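Local coordinates for protein antibiotic biosynthesis monooxygenase (Rhodospirillum rubrum, PDB 4HL9) that probably acts as a monooxygenase of the antibiotic biosynthesis monooxygenase family, forming a two-chain assembly, at residues M23-A28 with V73-W78; A28-K33 with P98-H103. All coordinates share one frame; numbering follows the deposited sequence.

How the interactions relate
Both interactions use strand 24-32, and they share Ala28, where one hands over to the other; their centres lie about 17 Å apart, on opposite sides of the chain's centre. Interaction 1 is the buried one, a pairing of neighbouring strands joined by a ladder of six backbone hydrogen bonds. Interaction 2 is smaller and only partly buried: the far end of the same strand meets the end of helix 91-101 through a single backbone bond, a pair of isoleucines and a bridging water. The two touch where Phe74 CE2 lies 3.8 Å from Asp30 OD2.

Interaction 1: M23-A28 with V73-W78; sequences MLKVIA and VFIEEW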
HETATM    1  N   MSE A  23       0.117   8.016 -13.889  1.00 30.37           N
HETATM    2  CA  MSE A  23       1.209   7.261 -13.189  1.00 29.84           C
HETATM    3  C   MSE A  23       0.806   5.857 -12.719  1.00 27.45           C
HETATM    4  O   MSE A  23      -0.368   5.512 -12.646  1.00 27.19           O
HETATM    5  CB  MSE A  23       1.798   8.080 -12.031  1.00 31.49           C
HETATM    6  CG  MSE A  23       0.814   8.493 -10.952  1.00 39.28           C
HETATM    7 SE   MSE A  23       0.340   7.092  -9.634  1.00 59.05          SE
HETATM    8  CE  MSE A  23      -0.921   8.190  -8.587  1.00 53.37           C
ATOM      9  N   LEU A  24       1.809   5.046 -12.400  1.00 24.62           N
ATOM     10  CA  LEU A  24       1.574   3.697 -11.949  1.00 21.26           C
ATOM     11  C   LEU A  24       1.958   3.668 -10.475  1.00 19.87           C
ATOM     12  O   LEU A  24       3.069   4.067 -10.131  1.00 19.50           O
ATOM     13  CB  LEU A  24       2.479   2.752 -12.725  1.00 21.17           C
ATOM     14  CG  LEU A  24       2.433   1.265 -12.420  1.00 20.23           C
ATOM     15  CD1 LEU A  24       1.052   0.722 -12.694  1.00 18.28           C
ATOM     16  CD2 LEU A  24       3.509   0.536 -13.228  1.00 19.84           C
ATOM     17  N   LYS A  25       1.044   3.195  -9.637  1.00 18.49           N
ATOM     18  CA  LYS A  25       1.314   3.042  -8.194  1.00 18.19           C
ATOM     19  C   LYS A  25       1.511   1.561  -7.924  1.00 17.20           C
ATOM     20  O   LYS A  25       0.780   0.754  -8.462  1.00 17.33           O
ATOM     21  CB  LYS A  25       0.124   3.573  -7.389  1.00 17.41           C
ATOM     22  CG  LYS A  25       0.437   3.956  -5.916  1.00 18.85           C
ATOM     23  CD  LYS A  25       1.266   5.266  -5.844  1.00 18.44           C
ATOM     24  CE  LYS A  25       1.471   5.646  -4.380  1.00 22.29           C
ATOM     25  NZ  LYS A  25       1.996   7.021  -4.259  1.00 24.79           N
ATOM     26  N   VAL A  26       2.492   1.206  -7.093  1.00 16.68           N
ATOM     27  CA  VAL A  26       2.746  -0.196  -6.772  1.00 16.86           C
ATOM     28  C   VAL A  26       2.831  -0.359  -5.257  1.00 16.06           C
ATOM     29  O   VAL A  26       3.420   0.462  -4.608  1.00 16.05           O
ATOM     30  CB  VAL A  26       4.084  -0.680  -7.379  1.00 16.71           C
ATOM     31  CG1 VAL A  26       4.392  -2.125  -6.988  1.00 16.29           C
ATOM     32  CG2 VAL A  26       4.080  -0.512  -8.905  1.00 19.56           C
ATOM     33  N   ILE A  27       2.190  -1.395  -4.732  1.00 16.06           N
ATOM     34  CA  ILE A  27       2.502  -1.886  -3.388  1.00 15.85           C
ATOM     35  C   ILE A  27       3.045  -3.312  -3.517  1.00 15.82           C
ATOM     36  O   ILE A  27       2.455  -4.139  -4.206  1.00 16.22           O
ATOM     37  CB  ILE A  27       1.267  -1.858  -2.480  1.00 15.39           C
ATOM     38  CG1 ILE A  27       0.825  -0.410  -2.271  1.00 17.05           C
ATOM     39  CG2 ILE A  27       1.577  -2.548  -1.093  1.00 17.43           C
ATOM     40  CD1 ILE A  27      -0.589  -0.306  -1.678  1.00 22.06           C
ATOM     41  N   ALA A  28       4.164  -3.558  -2.848  1.00 16.06           N
ATOM     42  CA  ALA A  28       4.834  -4.852  -2.778  1.00 15.93           C
ATOM     43  C   ALA A  28       5.041  -5.162  -1.311  1.00 16.60           C
ATOM     44  O   ALA A  28       5.405  -4.260  -0.524  1.00 17.43           O
ATOM     45  CB  ALA A  28       6.167  -4.773  -3.464  1.00 16.43           C
ATOM     46  N   VAL A  73       6.742  -3.453   3.556  1.00 13.56           N
ATOM     47  CA  VAL A  73       5.834  -2.977   2.515  1.00 13.05           C
ATOM     48  C   VAL A  73       6.475  -1.816   1.757  1.00 13.24           C
ATOM     49  O   VAL A  73       6.891  -0.814   2.361  1.00 13.15           O
ATOM     50  CB  VAL A  73       4.456  -2.571   3.080  1.00 12.96           C
ATOM     51  CG1 VAL A  73       3.538  -2.005   1.964  1.00 17.03           C
ATOM     52  CG2 VAL A  73       3.776  -3.771   3.768  1.00 14.14           C
ATOM     53  N   PHE A  74       6.566  -1.977   0.444  1.00 12.57           N
ATOM     54  CA  PHE A  74       7.043  -0.937  -0.446  1.00 13.71           C
ATOM     55  C   PHE A  74       5.837  -0.191  -0.999  1.00 13.10           C
ATOM     56  O   PHE A  74       4.839  -0.802  -1.350  1.00 13.44           O
ATOM     57  CB  PHE A  74       7.801  -1.563  -1.638  1.00 14.57           C
ATOM     58  CG  PHE A  74       9.131  -2.168  -1.275  1.00 17.07           C
ATOM     59  CD1 PHE A  74      10.282  -1.386  -1.250  1.00 20.49           C
ATOM     60  CD2 PHE A  74       9.236  -3.532  -1.006  1.00 17.04           C
ATOM     61  CE1 PHE A  74      11.521  -1.944  -0.930  1.00 20.56           C
ATOM     62  CE2 PHE A  74      10.468  -4.102  -0.717  1.00 19.04           C
ATOM     63  CZ  PHE A  74      11.604  -3.313  -0.668  1.00 20.84           C
ATOM     64  N   ILE A  75       5.914   1.140  -1.037  1.00 13.86           N
ATOM     65  CA  ILE A  75       4.927   1.929  -1.751  1.00 13.39           C
ATOM     66  C   ILE A  75       5.706   2.706  -2.790  1.00 14.11           C
ATOM     67  O   ILE A  75       6.605   3.467  -2.445  1.00 14.40           O
ATOM     68  CB  ILE A  75       4.168   2.919  -0.818  1.00 14.51           C
ATOM     69  CG1 ILE A  75       3.278   2.161   0.175  1.00 14.52           C
ATOM     70  CG2 ILE A  75       3.278   3.854  -1.659  1.00 12.08           C
ATOM     71  CD1 ILE A  75       2.654   3.077   1.261  1.00 19.23           C
ATOM     72  N   GLU A  76       5.355   2.514  -4.063  1.00 14.68           N
ATOM     73  CA  GLU A  76       6.177   3.021  -5.153  1.00 15.40           C
ATOM     74  C   GLU A  76       5.283   3.782  -6.127  1.00 15.92           C
ATOM     75  O   GLU A  76       4.093   3.507  -6.249  1.00 13.65           O
ATOM     76  CB  GLU A  76       6.913   1.870  -5.891  1.00 16.42           C
ATOM     77  CG  GLU A  76       7.200   0.587  -5.055  1.00 16.90           C
ATOM     78  CD  GLU A  76       7.786  -0.611  -5.872  1.00 21.71           C
ATOM     79  OE1 GLU A  76       7.948  -0.520  -7.115  1.00 17.98           O
ATOM     80  OE2 GLU A  76       8.121  -1.656  -5.246  1.00 20.13           O
ATOM     81  N   GLU A  77       5.879   4.753  -6.800  1.00 17.44           N
ATOM     82  CA  GLU A  77       5.193   5.444  -7.872  1.00 19.11           C
ATOM     83  C   GLU A  77       6.166   5.517  -9.044  1.00 19.14           C
ATOM     84  O   GLU A  77       7.335   5.909  -8.882  1.00 20.00           O
ATOM     85  CB  GLU A  77       4.735   6.829  -7.389  1.00 19.69           C
ATOM     86  CG  GLU A  77       3.835   7.580  -8.337  1.00 23.22           C
ATOM     87  CD  GLU A  77       3.181   8.793  -7.685  1.00 29.88           C
ATOM     88  OE1 GLU A  77       3.677   9.279  -6.640  1.00 34.20           O
ATOM     89  OE2 GLU A  77       2.173   9.276  -8.231  1.00 33.75           O
ATOM     90  N   TRP A  78       5.680   5.088 -10.203  1.00 19.14           N
ATOM     91  CA  TRP A  78       6.451   5.086 -11.443  1.00 19.18           C
ATOM     92  C   TRP A  78       5.668   5.858 -12.530  1.00 19.12           C
ATOM     93  O   TRP A  78       4.444   5.908 -12.468  1.00 18.21           O
ATOM     94  CB  TRP A  78       6.702   3.642 -11.886  1.00 19.40           C
ATOM     95  CG  TRP A  78       7.453   2.852 -10.844  1.00 19.54           C
ATOM     96  CD1 TRP A  78       6.919   2.009  -9.917  1.00 21.43           C
ATOM     97  CD2 TRP A  78       8.860   2.859 -10.623  1.00 19.09           C
ATOM     98  NE1 TRP A  78       7.914   1.476  -9.125  1.00 21.58           N
ATOM     99  CE2 TRP A  78       9.117   1.989  -9.531  1.00 21.28           C
ATOM    100  CE3 TRP A  78       9.936   3.521 -11.230  1.00 20.06           C
ATOM    101  CZ2 TRP A  78      10.404   1.756  -9.043  1.00 21.97           C
ATOM    102  CZ3 TRP A  78      11.228   3.286 -10.755  1.00 20.52           C
ATOM    103  CH2 TRP A  78      11.445   2.415  -9.652  1.00 21.21           C
TER
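Val26 CG2 meets the edge of the Trp78 indole near its plane, 3.9 Å from CD1, and the Glu76 carboxylate lies at the same ring's edge. There NE1 donates to the anti lone pair of Glu76 OE1 at 2.8 Å, only 5° out of the indole plane, a bond that fixes the ring's rotation and satisfies a buried carboxylate oxygen. The Trp78 and His87 rings meet with their planes at about 35°. The Phe74 ring has Ala28 O near its plane at the edge, and the Ala28 methyl packs on Phe74 CB.

These groups decorate an antiparallel ladder in which Leu24-Trp78, Val26-Glu76 and Ala28-Phe74 are hydrogen-bonded pairs, each joined by two backbone N-H...O bonds. CA-H...O contacts fill in between.

The other face carries the non-hydrogen-bonded pairs Lys25-Glu77 and Ile27-Ile75. Lys25 bends at chi2 (73°), which brings CE to 3.7 Å from Ile75 CG2 and NZ within a long salt bridge, 3.7 Å, of Glu77 OE1. The selenium of Met23, a selenomethionine, lies 3.2 Å from Glu77 OE2.

Strands 104-115 and 59-65 flank the pair within the four-stranded sheet. Leu84 of helix 81-86 covers Leu24, Glu76 and Trp78, while Lys25 packs on Phe63 and Ile27 on Val73, both of the second subunit.

Interaction 2: A28-K33 with P98-H103; sequences AQDFIK and PLINAH
Lys33 N donates to His103 O at 2.9 Å, in a bond that is almost straight at N-H (174°) and lies nearly along the C=O axis. It ties the end of strand 24-32 to the turn leaving helix 91-101, a strand-to-helix contact within the ferredoxin-like alpha+beta fold, its helices packed on one face of the antiparallel sheet. The same carbonyl oxygen is lined by carbon: Lys33 CG lies 3.3 Å from His103 O, and Ile32 CG2 also packs beside it.

Next to this bond, two isoleucines meet. Ile32 CD1 lies 4.0 Å from Ile100 CG2, the two side chains running obliquely past each other. Ile32 has CG1 anti to its carbonyl carbon (chi1 -60°) and a second bend at chi2 (-49°), which carry CD1 toward the helix, where it also approaches Ile100 O. The carboxylate of Asp30 reaches the same methyl: OD2 lies 4.0 Å from Ile100 CG2, with the side chains at about a right angle.

That carboxylate takes its polar partner from helix 37-52, for OD2 is hydrogen-bonded to Tyr44 OH. Tyr44 packs against both isoleucines too, so one aromatic residue borders the polar and apolar parts of the contact. Ile39 of the same helix touches the side chain of His103.

The helix end has its own backbone bonds, Ala102 N to Pro98 O and His103 N to Ile100 O, which set the turn that presents His103 O to the strand. The extended, exposed Lys33 chain reaches past this turn, and a water accepts from Lys33 NZ at 3.0 Å while donating to Ala102 O at 3.0 Å.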
ATOM      1  N   ALA A  28       4.164  -3.558  -2.848  1.00 16.06           N
ATOM      2  CA  ALA A  28       4.834  -4.852  -2.778  1.00 15.93           C
ATOM      3  C   ALA A  28       5.041  -5.162  -1.311  1.00 16.60           C
ATOM      4  O   ALA A  28       5.405  -4.260  -0.524  1.00 17.43           O
ATOM      5  CB  ALA A  28       6.167  -4.773  -3.464  1.00 16.43           C
ATOM      6  N   GLN A  29       4.794  -6.420  -0.951  1.00 15.68           N
ATOM      7  CA  GLN A  29       4.888  -6.903   0.413  1.00 16.81           C
ATOM      8  C   GLN A  29       5.777  -8.127   0.467  1.00 16.80           C
ATOM      9  O   GLN A  29       5.602  -9.083  -0.327  1.00 16.03           O
ATOM     10  CB  GLN A  29       3.511  -7.291   0.934  1.00 17.10           C
ATOM     11  CG  GLN A  29       2.479  -6.169   0.863  1.00 20.81           C
ATOM     12  CD  GLN A  29       1.178  -6.572   1.492  1.00 24.80           C
ATOM     13  OE1 GLN A  29       1.153  -7.002   2.646  1.00 25.06           O
ATOM     14  NE2 GLN A  29       0.076  -6.430   0.742  1.00 26.83           N
ATOM     15  N   ASP A  30       6.717  -8.090   1.396  1.00 16.48           N
ATOM     16  CA  ASP A  30       7.595  -9.224   1.682  1.00 16.75           C
ATOM     17  C   ASP A  30       7.282  -9.723   3.097  1.00 17.09           C
ATOM     18  O   ASP A  30       6.961  -8.908   3.981  1.00 15.84           O
ATOM     19  CB  ASP A  30       9.042  -8.790   1.669  1.00 16.44           C
ATOM     20  CG  ASP A  30       9.552  -8.369   0.285  1.00 20.06           C
ATOM     21  OD1 ASP A  30       8.905  -8.629  -0.756  1.00 17.52           O
ATOM     22  OD2 ASP A  30      10.651  -7.801   0.267  1.00 20.63           O
ATOM     23  N   PHE A  31       7.387 -11.036   3.292  1.00 16.27           N
ATOM     24  CA  PHE A  31       7.204 -11.654   4.620  1.00 17.97           C
ATOM     25  C   PHE A  31       8.476 -12.393   4.938  1.00 16.58           C
ATOM     26  O   PHE A  31       8.737 -13.448   4.370  1.00 17.42           O
ATOM     27  CB  PHE A  31       5.999 -12.591   4.613  1.00 18.30           C
ATOM     28  CG  PHE A  31       4.707 -11.919   4.176  1.00 22.02           C
ATOM     29  CD1 PHE A  31       3.807 -11.435   5.121  1.00 25.37           C
ATOM     30  CD2 PHE A  31       4.404 -11.769   2.828  1.00 25.48           C
ATOM     31  CE1 PHE A  31       2.611 -10.817   4.732  1.00 28.10           C
ATOM     32  CE2 PHE A  31       3.210 -11.142   2.420  1.00 27.94           C
ATOM     33  CZ  PHE A  31       2.319 -10.668   3.369  1.00 26.26           C
ATOM     34  N   ILE A  32       9.292 -11.797   5.792  1.00 15.63           N
ATOM     35  CA  ILE A  32      10.642 -12.295   6.055  1.00 15.66           C
ATOM     36  C   ILE A  32      10.630 -13.142   7.339  1.00 17.14           C
ATOM     37  O   ILE A  32       9.967 -12.756   8.316  1.00 16.16           O
ATOM     38  CB  ILE A  32      11.646 -11.121   6.206  1.00 15.12           C
ATOM     39  CG1 ILE A  32      11.680 -10.268   4.912  1.00 13.73           C
ATOM     40  CG2 ILE A  32      13.061 -11.640   6.531  1.00 15.76           C
ATOM     41  CD1 ILE A  32      11.835 -11.133   3.651  1.00 14.15           C
ATOM     42  N   LYS A  33      11.367 -14.259   7.339  1.00 17.42           N
ATOM     43  CA  LYS A  33      11.503 -15.086   8.559  1.00 18.42           C
ATOM     44  C   LYS A  33      12.084 -14.235   9.678  1.00 17.96           C
ATOM     45  O   LYS A  33      13.071 -13.537   9.467  1.00 17.45           O
ATOM     46  CB  LYS A  33      12.387 -16.306   8.301  1.00 18.53           C
ATOM     47  CG  LYS A  33      11.809 -17.284   7.304  1.00 19.43           C
ATOM     48  CD  LYS A  33      12.750 -18.471   7.122  1.00 22.32           C
ATOM     49  CE  LYS A  33      12.186 -19.431   6.112  1.00 24.04           C
ATOM     50  NZ  LYS A  33      13.109 -20.572   5.923  1.00 24.33           N
ATOM     51  N   PRO A  98      16.840 -11.010  -4.733  1.00 20.46           N
ATOM     52  CA  PRO A  98      16.982 -12.440  -4.419  1.00 20.10           C
ATOM     53  C   PRO A  98      17.697 -12.674  -3.080  1.00 20.12           C
ATOM     54  O   PRO A  98      17.335 -13.612  -2.365  1.00 19.46           O
ATOM     55  CB  PRO A  98      17.796 -12.989  -5.600  1.00 20.60           C
ATOM     56  CG  PRO A  98      17.507 -12.002  -6.737  1.00 21.02           C
ATOM     57  CD  PRO A  98      17.440 -10.671  -6.043  1.00 20.12           C
ATOM     58  N   LEU A  99      18.655 -11.820  -2.716  1.00 19.62           N
ATOM     59  CA  LEU A  99      19.316 -11.957  -1.416  1.00 20.00           C
ATOM     60  C   LEU A  99      18.353 -11.762  -0.233  1.00 20.27           C
ATOM     61  O   LEU A  99      18.491 -12.412   0.802  1.00 20.91           O
ATOM     62  CB  LEU A  99      20.495 -11.005  -1.285  1.00 19.80           C
ATOM     63  CG  LEU A  99      21.693 -11.212  -2.228  1.00 20.53           C
ATOM     64  CD1 LEU A  99      22.658 -10.067  -2.009  1.00 18.64           C
ATOM     65  CD2 LEU A  99      22.327 -12.593  -1.964  1.00 19.78           C
ATOM     66  N   ILE A 100      17.390 -10.861  -0.411  1.00 19.62           N
ATOM     67  CA  ILE A 100      16.286 -10.669   0.516  1.00 18.97           C
ATOM     68  C   ILE A 100      15.336 -11.841   0.511  1.00 19.19           C
ATOM     69  O   ILE A 100      15.019 -12.402   1.573  1.00 19.51           O
ATOM     70  CB  ILE A 100      15.535  -9.344   0.228  1.00 18.60           C
ATOM     71  CG1 ILE A 100      16.442  -8.180   0.599  1.00 18.05           C
ATOM     72  CG2 ILE A 100      14.228  -9.292   1.040  1.00 17.14           C
ATOM     73  CD1 ILE A 100      16.113  -6.816  -0.133  1.00 17.60           C
ATOM     74  N   ASN A 101      14.909 -12.254  -0.678  1.00 19.32           N
ATOM     75  CA  ASN A 101      13.935 -13.315  -0.813  1.00 20.41           C
ATOM     76  C   ASN A 101      14.432 -14.695  -0.371  1.00 19.96           C
ATOM     77  O   ASN A 101      13.624 -15.549  -0.079  1.00 19.52           O
ATOM     78  CB  ASN A 101      13.386 -13.390  -2.231  1.00 21.41           C
ATOM     79  CG  ASN A 101      12.521 -12.203  -2.576  1.00 25.68           C
ATOM     80  OD1 ASN A 101      12.160 -11.378  -1.711  1.00 27.22           O
ATOM     81  ND2 ASN A 101      12.178 -12.099  -3.857  1.00 29.34           N
ATOM     82  N   ALA A 102      15.744 -14.886  -0.316  1.00 19.48           N
ATOM     83  CA  ALA A 102      16.326 -16.108   0.254  1.00 20.22           C
ATOM     84  C   ALA A 102      15.764 -16.402   1.653  1.00 19.72           C
ATOM     85  O   ALA A 102      15.661 -17.556   2.066  1.00 19.90           O
ATOM     86  CB  ALA A 102      17.838 -15.976   0.325  1.00 19.96           C
ATOM     87  N   HIS A 103      15.384 -15.343   2.355  1.00 19.96           N
ATOM     88  CA  HIS A 103      14.860 -15.450   3.712  1.00 20.43           C
ATOM     89  C   HIS A 103      13.330 -15.304   3.882  1.00 21.26           C
ATOM     90  O   HIS A 103      12.852 -15.146   5.011  1.00 21.50           O
ATOM     91  CB  HIS A 103      15.589 -14.451   4.582  1.00 19.75           C
ATOM     92  CG  HIS A 103      17.071 -14.682   4.644  1.00 22.56           C
ATOM     93  ND1 HIS A 103      17.619 -15.814   5.205  1.00 21.42           N
ATOM     94  CD2 HIS A 103      18.117 -13.929   4.221  1.00 23.26           C
ATOM     95  CE1 HIS A 103      18.939 -15.749   5.133  1.00 22.33           C
ATOM     96  NE2 HIS A 103      19.268 -14.617   4.537  1.00 23.89           N
TER
HETATM   97  O   HOH W   1      15.410 -19.266   4.490  1.00 22.02           O